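Local atomic coordinates of choline kinase (Cryptosporidium parvum, PDB entry 3MES), a protein that probably transfers phosphate from ATP to choline, and perhaps to ethanolamine. Residues Y307-Y321 and E388-H401. Numbering follows the deposited sequence.
Sequences YDYCSEKQPYFKFKY and EFDFTEYANTRFTH. With MG (magnesium ion), chain M; DME (decamethonium ion), chain K; PT3 (N-propyl-tartramic acid), chain L.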
loop_
_atom_site.group_PDB
_atom_site.type_symbol
_atom_site.label_atom_id
_atom_site.label_comp_id
_atom_site.label_asym_id
_atom_site.label_seq_id
_atom_site.Cartn_x
_atom_site.Cartn_y
_atom_site.Cartn_z
ATOM N N TYR B 307 20.812 6.949 -6.776
ATOM C CA TYR B 307 21.906 6.594 -5.874
ATOM C C TYR B 307 21.709 5.269 -5.145
ATOM O O TYR B 307 20.745 5.082 -4.403
ATOM C CB TYR B 307 22.177 7.740 -4.897
ATOM C CG TYR B 307 22.277 9.062 -5.616
ATOM C CD1 TYR B 307 23.405 9.381 -6.362
ATOM C CD2 TYR B 307 21.232 9.973 -5.588
ATOM C CE1 TYR B 307 23.495 10.582 -7.040
ATOM C CE2 TYR B 307 21.315 11.175 -6.265
ATOM C CZ TYR B 307 22.447 11.473 -6.990
ATOM O OH TYR B 307 22.534 12.669 -7.666
ATOM N N ASP B 308 22.641 4.353 -5.378
ATOM C CA ASP B 308 22.634 3.045 -4.745
ATOM C C ASP B 308 23.759 2.995 -3.723
ATOM O O ASP B 308 24.932 3.046 -4.086
ATOM C CB ASP B 308 22.832 1.959 -5.803
ATOM C CG ASP B 308 22.585 0.562 -5.268
ATOM O OD1 ASP B 308 22.021 0.429 -4.162
ATOM O OD2 ASP B 308 22.954 -0.406 -5.963
ATOM N N TYR B 309 23.401 2.905 -2.445
ATOM C CA TYR B 309 24.390 2.895 -1.370
ATOM C C TYR B 309 24.725 1.477 -0.918
ATOM O O TYR B 309 25.223 1.272 0.187
ATOM C CB TYR B 309 23.902 3.728 -0.180
ATOM C CG TYR B 309 23.287 5.050 -0.584
ATOM C CD1 TYR B 309 24.066 6.065 -1.121
ATOM C CD2 TYR B 309 21.926 5.278 -0.436
ATOM C CE1 TYR B 309 23.507 7.271 -1.498
ATOM C CE2 TYR B 309 21.360 6.477 -0.806
ATOM C CZ TYR B 309 22.153 7.471 -1.338
ATOM O OH TYR B 309 21.587 8.669 -1.711
ATOM N N CYS B 310 24.451 0.501 -1.778
ATOM C CA CYS B 310 24.781 -0.890 -1.485
ATOM C C CYS B 310 25.962 -1.365 -2.322
ATOM O O CYS B 310 25.852 -2.328 -3.077
ATOM C CB CYS B 310 23.575 -1.797 -1.724
ATOM S SG CYS B 310 22.282 -1.658 -0.477
ATOM N N SER B 311 27.088 -0.675 -2.184
ATOM C CA SER B 311 28.315 -1.040 -2.877
ATOM C C SER B 311 29.420 -1.248 -1.849
ATOM O O SER B 311 29.506 -0.512 -0.864
ATOM C CB SER B 311 28.710 0.054 -3.869
ATOM O OG SER B 311 29.857 -0.314 -4.616
ATOM N N GLU B 312 30.263 -2.251 -2.072
ATOM C CA GLU B 312 31.280 -2.614 -1.086
ATOM C C GLU B 312 32.687 -2.182 -1.490
ATOM O O GLU B 312 33.640 -2.358 -0.731
ATOM C CB GLU B 312 31.227 -4.115 -0.794
ATOM C CG GLU B 312 29.900 -4.557 -0.192
ATOM C CD GLU B 312 29.708 -6.061 -0.220
ATOM O OE1 GLU B 312 28.592 -6.506 -0.568
ATOM O OE2 GLU B 312 30.667 -6.797 0.104
ATOM N N LYS B 313 32.811 -1.610 -2.683
ATOM C CA LYS B 313 34.083 -1.063 -3.138
ATOM C C LYS B 313 33.985 0.451 -3.293
ATOM O O LYS B 313 32.930 0.980 -3.646
ATOM C CB LYS B 313 34.501 -1.703 -4.463
ATOM C CG LYS B 313 33.437 -1.621 -5.541
ATOM C CD LYS B 313 34.051 -1.660 -6.931
ATOM C CE LYS B 313 33.039 -1.225 -7.985
ATOM N NZ LYS B 313 33.653 -1.149 -9.338
ATOM N N GLN B 314 35.085 1.147 -3.029
ATOM C CA GLN B 314 35.105 2.599 -3.137
ATOM C C GLN B 314 34.558 3.014 -4.503
ATOM O O GLN B 314 34.776 2.321 -5.495
ATOM C CB GLN B 314 36.528 3.126 -2.926
ATOM C CG GLN B 314 37.217 3.628 -4.182
ATOM C CD GLN B 314 37.133 5.140 -4.321
ATOM O OE1 GLN B 314 36.871 5.665 -5.407
ATOM N NE2 GLN B 314 37.351 5.848 -3.216
ATOM N N PRO B 315 33.834 4.141 -4.557
ATOM C CA PRO B 315 33.567 5.031 -3.429
ATOM C C PRO B 315 32.466 4.520 -2.501
ATOM O O PRO B 315 32.070 5.224 -1.574
ATOM C CB PRO B 315 33.115 6.322 -4.112
ATOM C CG PRO B 315 32.456 5.858 -5.362
ATOM C CD PRO B 315 33.199 4.621 -5.799
ATOM N N TYR B 316 31.974 3.312 -2.755
ATOM C CA TYR B 316 30.972 2.689 -1.890
ATOM C C TYR B 316 29.562 3.215 -2.149
ATOM O O TYR B 316 28.729 3.282 -1.246
ATOM C CB TYR B 316 31.360 2.839 -0.416
ATOM C CG TYR B 316 32.731 2.278 -0.123
ATOM C CD1 TYR B 316 32.990 0.923 -0.274
ATOM C CD2 TYR B 316 33.771 3.104 0.282
ATOM C CE1 TYR B 316 34.244 0.403 -0.022
ATOM C CE2 TYR B 316 35.028 2.593 0.539
ATOM C CZ TYR B 316 35.257 1.241 0.386
ATOM O OH TYR B 316 36.505 0.723 0.640
ATOM N N PHE B 317 29.315 3.589 -3.399
ATOM C CA PHE B 317 27.986 3.944 -3.863
ATOM C C PHE B 317 28.025 4.009 -5.384
ATOM O O PHE B 317 29.029 4.415 -5.965
ATOM C CB PHE B 317 27.535 5.285 -3.277
ATOM C CG PHE B 317 28.230 6.476 -3.879
ATOM C CD1 PHE B 317 27.824 6.988 -5.100
ATOM C CD2 PHE B 317 29.289 7.082 -3.222
ATOM C CE1 PHE B 317 28.458 8.078 -5.657
ATOM C CE2 PHE B 317 29.929 8.175 -3.774
ATOM C CZ PHE B 317 29.512 8.674 -4.993
ATOM N N LYS B 318 26.940 3.586 -6.023
ATOM C CA LYS B 318 26.831 3.662 -7.475
ATOM C C LYS B 318 25.755 4.666 -7.843
ATOM O O LYS B 318 24.769 4.827 -7.119
ATOM C CB LYS B 318 26.467 2.303 -8.074
ATOM C CG LYS B 318 27.300 1.133 -7.585
ATOM C CD LYS B 318 26.717 -0.173 -8.103
ATOM C CE LYS B 318 27.364 -1.377 -7.445
ATOM N NZ LYS B 318 26.586 -2.620 -7.713
ATOM N N PHE B 319 25.941 5.337 -8.973
ATOM C CA PHE B 319 24.967 6.308 -9.443
ATOM C C PHE B 319 24.666 6.107 -10.920
ATOM O O PHE B 319 25.545 5.748 -11.704
ATOM C CB PHE B 319 25.460 7.735 -9.191
ATOM C CG PHE B 319 26.686 8.106 -9.979
ATOM C CD1 PHE B 319 26.571 8.717 -11.220
ATOM C CD2 PHE B 319 27.952 7.851 -9.479
ATOM C CE1 PHE B 319 27.695 9.062 -11.948
ATOM C CE2 PHE B 319 29.082 8.196 -10.201
ATOM C CZ PHE B 319 28.952 8.802 -11.438
ATOM N N LYS B 320 23.411 6.326 -11.292
ATOM C CA LYS B 320 23.014 6.286 -12.693
ATOM C C LYS B 320 21.975 7.363 -12.979
ATOM O O LYS B 320 20.793 7.210 -12.675
ATOM C CB LYS B 320 22.509 4.894 -13.081
ATOM C CG LYS B 320 23.631 3.925 -13.437
ATOM C CD LYS B 320 23.151 2.480 -13.472
ATOM C CE LYS B 320 22.834 1.970 -12.073
ATOM N NZ LYS B 320 22.442 0.530 -12.078
ATOM N N TYR B 321 22.442 8.462 -13.558
ATOM C CA TYR B 321 21.600 9.617 -13.826
ATOM C C TYR B 321 20.370 9.254 -14.660
ATOM O O TYR B 321 19.288 9.811 -14.461
ATOM C CB TYR B 321 22.426 10.697 -14.526
ATOM C CG TYR B 321 21.723 12.022 -14.687
ATOM C CD1 TYR B 321 21.854 13.020 -13.731
ATOM C CD2 TYR B 321 20.938 12.280 -15.802
ATOM C CE1 TYR B 321 21.216 14.239 -13.881
ATOM C CE2 TYR B 321 20.299 13.494 -15.959
ATOM C CZ TYR B 321 20.441 14.469 -14.998
ATOM O OH TYR B 321 19.801 15.676 -15.155
ATOM N N GLU B 388 32.517 2.683 5.955
ATOM C CA GLU B 388 32.933 2.768 4.560
ATOM C C GLU B 388 32.029 3.660 3.716
ATOM O O GLU B 388 30.954 3.238 3.288
ATOM C CB GLU B 388 32.984 1.365 3.947
ATOM C CG GLU B 388 33.730 0.337 4.791
ATOM C CD GLU B 388 35.190 0.210 4.412
ATOM O OE1 GLU B 388 35.469 -0.210 3.269
ATOM O OE2 GLU B 388 36.059 0.517 5.258
ATOM N N PHE B 389 32.469 4.890 3.471
ATOM C CA PHE B 389 31.761 5.780 2.557
ATOM C C PHE B 389 32.622 6.964 2.133
ATOM O O PHE B 389 33.212 7.646 2.968
ATOM C CB PHE B 389 30.445 6.273 3.166
ATOM C CG PHE B 389 29.540 6.949 2.174
ATOM C CD1 PHE B 389 28.769 6.202 1.298
ATOM C CD2 PHE B 389 29.465 8.331 2.111
ATOM C CE1 PHE B 389 27.938 6.821 0.379
ATOM C CE2 PHE B 389 28.634 8.954 1.193
ATOM C CZ PHE B 389 27.871 8.198 0.327
ATOM N N ASP B 390 32.688 7.204 0.826
ATOM C CA ASP B 390 33.473 8.309 0.294
ATOM C C ASP B 390 32.629 9.577 0.200
ATOM O O ASP B 390 32.084 9.899 -0.858
ATOM C CB ASP B 390 34.052 7.948 -1.074
ATOM C CG ASP B 390 35.134 8.906 -1.517
ATOM O OD1 ASP B 390 35.023 10.111 -1.209
ATOM O OD2 ASP B 390 36.097 8.455 -2.172
ATOM N N PHE B 391 32.531 10.291 1.317
ATOM C CA PHE B 391 31.682 11.475 1.410
ATOM C C PHE B 391 32.078 12.583 0.437
ATOM O O PHE B 391 31.218 13.309 -0.059
ATOM C CB PHE B 391 31.671 12.011 2.843
ATOM C CG PHE B 391 31.062 11.064 3.839
ATOM C CD1 PHE B 391 29.694 11.054 4.058
ATOM C CD2 PHE B 391 31.858 10.181 4.555
ATOM C CE1 PHE B 391 29.130 10.183 4.971
ATOM C CE2 PHE B 391 31.300 9.307 5.469
ATOM C CZ PHE B 391 29.934 9.308 5.677
ATOM N N THR B 392 33.374 12.716 0.172
ATOM C CA THR B 392 33.856 13.755 -0.740
ATOM C C THR B 392 33.467 13.452 -2.182
ATOM O O THR B 392 33.008 14.333 -2.911
ATOM C CB THR B 392 35.384 13.926 -0.665
ATOM O OG1 THR B 392 35.769 14.271 0.672
ATOM C CG2 THR B 392 35.836 15.025 -1.607
ATOM N N GLU B 393 33.654 12.203 -2.593
ATOM C CA GLU B 393 33.300 11.797 -3.947
ATOM C C GLU B 393 31.792 11.871 -4.149
ATOM O O GLU B 393 31.319 12.203 -5.237
ATOM C CB GLU B 393 33.806 10.383 -4.242
ATOM C CG GLU B 393 33.650 9.968 -5.698
ATOM C CD GLU B 393 34.337 10.929 -6.650
ATOM O OE1 GLU B 393 35.344 11.550 -6.247
ATOM O OE2 GLU B 393 33.870 11.066 -7.801
ATOM N N TYR B 394 31.037 11.563 -3.097
ATOM C CA TYR B 394 29.582 11.611 -3.177
ATOM C C TYR B 394 29.087 13.042 -3.338
ATOM O O TYR B 394 28.127 13.297 -4.063
ATOM C CB TYR B 394 28.931 10.967 -1.951
ATOM C CG TYR B 394 27.422 11.034 -1.980
ATOM C CD1 TYR B 394 26.691 10.254 -2.867
ATOM C CD2 TYR B 394 26.726 11.882 -1.129
ATOM C CE1 TYR B 394 25.314 10.315 -2.904
ATOM C CE2 TYR B 394 25.347 11.947 -1.157
ATOM C CZ TYR B 394 24.646 11.161 -2.047
ATOM O OH TYR B 394 23.273 11.219 -2.079
ATOM N N ALA B 395 29.745 13.971 -2.653
ATOM C CA ALA B 395 29.404 15.382 -2.759
ATOM C C ALA B 395 29.680 15.884 -4.173
ATOM O O ALA B 395 28.853 16.574 -4.769
ATOM C CB ALA B 395 30.182 16.192 -1.739
ATOM N N ASN B 396 30.847 15.531 -4.702
ATOM C CA ASN B 396 31.202 15.871 -6.075
ATOM C C ASN B 396 30.112 15.433 -7.042
ATOM O O ASN B 396 29.798 16.133 -8.003
ATOM C CB ASN B 396 32.520 15.199 -6.468
ATOM C CG ASN B 396 33.729 15.892 -5.879
ATOM O OD1 ASN B 396 34.837 15.358 -5.909
ATOM N ND2 ASN B 396 33.524 17.091 -5.344
ATOM N N THR B 397 29.537 14.268 -6.774
ATOM C CA THR B 397 28.508 13.711 -7.640
ATOM C C THR B 397 27.212 14.515 -7.561
ATOM O O THR B 397 26.662 14.918 -8.588
ATOM C CB THR B 397 28.243 12.230 -7.313
ATOM O OG1 THR B 397 29.474 11.501 -7.393
ATOM C CG2 THR B 397 27.245 11.633 -8.293
ATOM N N ARG B 398 26.732 14.757 -6.344
ATOM C CA ARG B 398 25.505 15.529 -6.165
ATOM C C ARG B 398 25.639 16.913 -6.799
ATOM O O ARG B 398 24.707 17.400 -7.442
ATOM C CB ARG B 398 25.133 15.654 -4.685
ATOM C CG ARG B 398 24.924 14.327 -3.968
ATOM C CD ARG B 398 23.997 13.390 -4.738
ATOM N NE ARG B 398 22.702 13.991 -5.048
ATOM C CZ ARG B 398 21.610 13.862 -4.299
ATOM N NH1 ARG B 398 21.648 13.159 -3.174
ATOM N NH2 ARG B 398 20.478 14.443 -4.673
ATOM N N PHE B 399 26.798 17.540 -6.615
ATOM C CA PHE B 399 27.054 18.846 -7.213
ATOM C C PHE B 399 27.045 18.739 -8.734
ATOM O O PHE B 399 26.343 19.483 -9.412
ATOM C CB PHE B 399 28.385 19.432 -6.730
ATOM C CG PHE B 399 28.397 19.801 -5.271
ATOM C CD1 PHE B 399 27.217 20.088 -4.604
ATOM C CD2 PHE B 399 29.590 19.885 -4.574
ATOM C CE1 PHE B 399 27.225 20.432 -3.265
ATOM C CE2 PHE B 399 29.606 20.230 -3.238
ATOM C CZ PHE B 399 28.420 20.506 -2.582
ATOM N N THR B 400 27.829 17.807 -9.262
ATOM C CA THR B 400 27.836 17.542 -10.693
ATOM C C THR B 400 26.405 17.441 -11.213
ATOM O O THR B 400 26.039 18.099 -12.186
ATOM C CB THR B 400 28.584 16.232 -11.019
ATOM O OG1 THR B 400 29.965 16.362 -10.658
ATOM C CG2 THR B 400 28.485 15.909 -12.503
ATOM N N HIS B 401 25.597 16.621 -10.550
ATOM C CA HIS B 401 24.228 16.378 -10.995
ATOM C C HIS B 401 23.343 17.614 -10.882
ATOM O O HIS B 401 22.384 17.764 -11.640
ATOM C CB HIS B 401 23.606 15.197 -10.243
ATOM C CG HIS B 401 24.155 13.865 -10.653
ATOM N ND1 HIS B 401 24.110 12.756 -9.836
ATOM C CD2 HIS B 401 24.771 13.469 -11.792
ATOM C CE1 HIS B 401 24.667 11.732 -10.457
ATOM N NE2 HIS B 401 25.078 12.138 -11.645
HETATM MG MG MG M . 18.840 5.869 -3.476
HETATM N N1 DME K . 24.564 0.361 4.013
HETATM C C2 DME K . 25.682 1.140 4.570
HETATM C C3 DME K . 25.233 2.583 4.824
HETATM C C4 DME K . 26.440 3.506 5.029
HETATM C C5 DME K . 26.003 4.941 5.347
HETATM C C6 DME K . 25.364 5.616 4.127
HETATM C C7 DME K . 26.198 6.808 3.647
HETATM C C8 DME K . 25.387 8.105 3.691
HETATM C C9 DME K . 24.720 8.401 2.345
HETATM C C10 DME K . 23.296 8.928 2.547
HETATM C C11 DME K . 22.934 9.954 1.472
HETATM N N12 DME K . 21.599 10.513 1.737
HETATM C C13 DME K . 25.072 -0.596 3.015
HETATM C C14 DME K . 23.897 -0.373 5.100
HETATM C C15 DME K . 23.604 1.270 3.366
HETATM C C16 DME K . 20.602 9.433 1.794
HETATM C C17 DME K . 21.619 11.225 3.024
HETATM C C18 DME K . 21.242 11.441 0.651
HETATM O O1 PT3 L . 20.118 8.437 8.661
HETATM O O11 PT3 L . 22.047 9.292 9.393
HETATM C C1 PT3 L . 21.350 8.643 8.583
HETATM C C2 PT3 L . 22.057 8.057 7.365
HETATM O O2 PT3 L . 23.467 8.286 7.437
HETATM C C3 PT3 L . 21.478 8.730 6.125
HETATM O O3 PT3 L . 22.513 9.384 5.388
HETATM C C4 PT3 L . 20.825 7.648 5.279
HETATM O O41 PT3 L . 19.805 7.883 4.635
HETATM N N4 PT3 L . 21.429 6.464 5.339
HETATM C C41 PT3 L . 20.930 5.293 4.603
HETATM C C42 PT3 L . 22.024 4.226 4.522
HETATM C C43 PT3 L . 22.372 3.911 3.067
#
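Y394 extends its ring away from its own amide nitrogen (chi1 178°) on helix 391-411, and F317 holds its CG between backbone N and carbonyl carbon (chi1 73°), which brings the two rings together. The CD1/CE1 edge of Y394 serves two ring faces: it points at the F317 face with planes 85° apart, and at the Y307 face in a second T-shaped pair. F317 also lays CE2 on Y394 CB at 3.5 Å and turns its edge to T397 OG1, a hydroxyl that bonds back to E393 O. The rim of Y307, at CE2, lies over the guanidinium face of R398, 3.3 Å from R398 CZ, while NH1 bonds Y394 OH in the guanidinium plane and NE bonds H368. Y307 OH reaches H401 ND1 at 2.7 Å, a hydrogen bond at the histidine edge. T397 CG2 sits over the F319 face, a CH-pi contact. At the other end D390 N donates to P315 O (3.2 Å), and D390 OD1 N-caps the helix through E393 N. Y316 receives E388 CB squarely over its ring, 4.0 Å from the centroid. Y307 O binds magnesium at 2.3 Å, alongside E271 and E304, and Y309 OH bonds E304. Decamethonium C7 sits over the centre of one F389 face, 3.5 Å from F389 CD1. The aromatic cluster joins the two-stranded hairpin to the helix, and its members Y309, F389 and Y394 line the decamethonium pocket of this choline kinase.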